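Local structure of putative metal-dependent hydrolase (Parabacteroides distasonis ATCC 8503, 3KL7) at residues Tyr186-Thr189 / Val190-Ala194. The protein binds two zinc ions and is probably a hydrolase of the metallo-beta-lactamase superfamily. Sequence-based numbering, arbitrary orientation.
Sequences YTMT and VSQAA. With GOL (glycerol), chain I.
Thr189 and Gln192 form a capping box at the start of helix 190-200, where the loop that follows strand 177-181 turns into the helix. Thr189 OG1, set between its own backbone N and carbonyl carbon (chi1 67°), accepts from Gln192 N at 3.2 Å. The favour is returned by the Gln192 side chain, extended beyond CG: its OE1 receives Thr189 N at 3.0 Å, in the carbonyl plane and on a lone pair. NE2 of that amide is held by Glu164, so both ends of the flat group are tied down. Thr189 O takes the first helical bond, from Ala193 N at 3.0 Å. On the buried side, Met188, a selenomethionine, crosses Gln192; chi1 (-78°) and an extended chi2 bring its SE to 3.7 Å from Ala193 CA, and the bend at chi3 turns only the terminal CE. Leu180 and Pro181 of strand 177-181 back it. Just upstream, the side chain of Thr187 lies close to those of the zinc ligands Asp162 and His209. The outer side is looser: Ser191 is exposed, and a glycerol, probably from the crystallisation liquor, bridges the turn. Its O3 donates to Met188 O at 2.6 Å. Its O1 accepts from Val190 N, almost straight at 173°.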
# COMPACT_ATOMS: atom_id res chain seq x y z
N TYR A 186 -15.50 3.11 -3.99
CA TYR A 186 -14.42 2.33 -4.60
C TYR A 186 -13.81 1.26 -3.66
O TYR A 186 -13.49 0.18 -4.11
CB TYR A 186 -13.33 3.29 -5.10
CG TYR A 186 -13.88 4.38 -5.97
CD1 TYR A 186 -14.39 4.10 -7.23
CD2 TYR A 186 -13.93 5.69 -5.53
CE1 TYR A 186 -14.92 5.10 -8.04
CE2 TYR A 186 -14.47 6.72 -6.34
CZ TYR A 186 -14.95 6.40 -7.58
OH TYR A 186 -15.48 7.38 -8.39
N THR A 187 -13.66 1.58 -2.38
CA THR A 187 -13.06 0.66 -1.44
C THR A 187 -13.97 0.49 -0.20
O THR A 187 -15.14 0.14 -0.35
CB THR A 187 -11.59 1.04 -1.10
OG1 THR A 187 -11.55 2.29 -0.39
CG2 THR A 187 -10.77 1.16 -2.38
N MSE A 188 -13.45 0.74 1.00
CA MSE A 188 -14.16 0.35 2.23
C MSE A 188 -14.85 1.52 2.99
O MSE A 188 -14.35 2.68 3.01
CB MSE A 188 -13.19 -0.38 3.19
CG MSE A 188 -12.93 -1.83 2.80
SE MSE A 188 -11.84 -2.83 4.04
CE MSE A 188 -10.14 -2.14 3.45
N THR A 189 -15.97 1.19 3.64
CA THR A 189 -16.59 2.08 4.63
C THR A 189 -15.85 1.88 5.93
O THR A 189 -14.99 0.99 6.05
CB THR A 189 -18.06 1.74 4.89
OG1 THR A 189 -18.14 0.45 5.52
CG2 THR A 189 -18.88 1.76 3.56
N VAL A 190 -16.17 2.71 6.93
CA VAL A 190 -15.46 2.65 8.21
C VAL A 190 -15.70 1.30 8.87
O VAL A 190 -14.77 0.69 9.39
CB VAL A 190 -15.89 3.81 9.13
CG1 VAL A 190 -15.42 3.57 10.56
CG2 VAL A 190 -15.34 5.15 8.57
N SER A 191 -16.94 0.83 8.83
CA SER A 191 -17.29 -0.46 9.42
C SER A 191 -16.58 -1.62 8.74
O SER A 191 -16.13 -2.54 9.41
CB SER A 191 -18.78 -0.68 9.42
OG SER A 191 -19.38 0.10 10.43
N GLN A 192 -16.48 -1.56 7.41
CA GLN A 192 -15.78 -2.60 6.64
C GLN A 192 -14.33 -2.64 6.99
O GLN A 192 -13.78 -3.71 7.18
CB GLN A 192 -15.90 -2.34 5.16
CG GLN A 192 -17.07 -2.96 4.52
CD GLN A 192 -17.13 -2.60 3.05
OE1 GLN A 192 -16.77 -1.52 2.68
NE2 GLN A 192 -17.59 -3.53 2.23
N ALA A 193 -13.69 -1.47 7.05
CA ALA A 193 -12.30 -1.35 7.44
C ALA A 193 -12.06 -1.93 8.84
O ALA A 193 -11.08 -2.64 9.06
CB ALA A 193 -11.88 0.10 7.40
N ALA A 194 -12.96 -1.63 9.77
CA ALA A 194 -12.84 -2.15 11.14
C ALA A 194 -12.93 -3.69 11.13
O ALA A 194 -12.14 -4.37 11.78
CB ALA A 194 -13.93 -1.55 12.05
C1 GOL I . -17.38 5.72 5.87
O1 GOL I . -18.21 4.88 6.61
C2 GOL I . -17.66 5.57 4.39
O2 GOL I . -18.69 6.43 4.08
C3 GOL I . -16.43 5.95 3.51
O3 GOL I . -15.35 5.00 3.59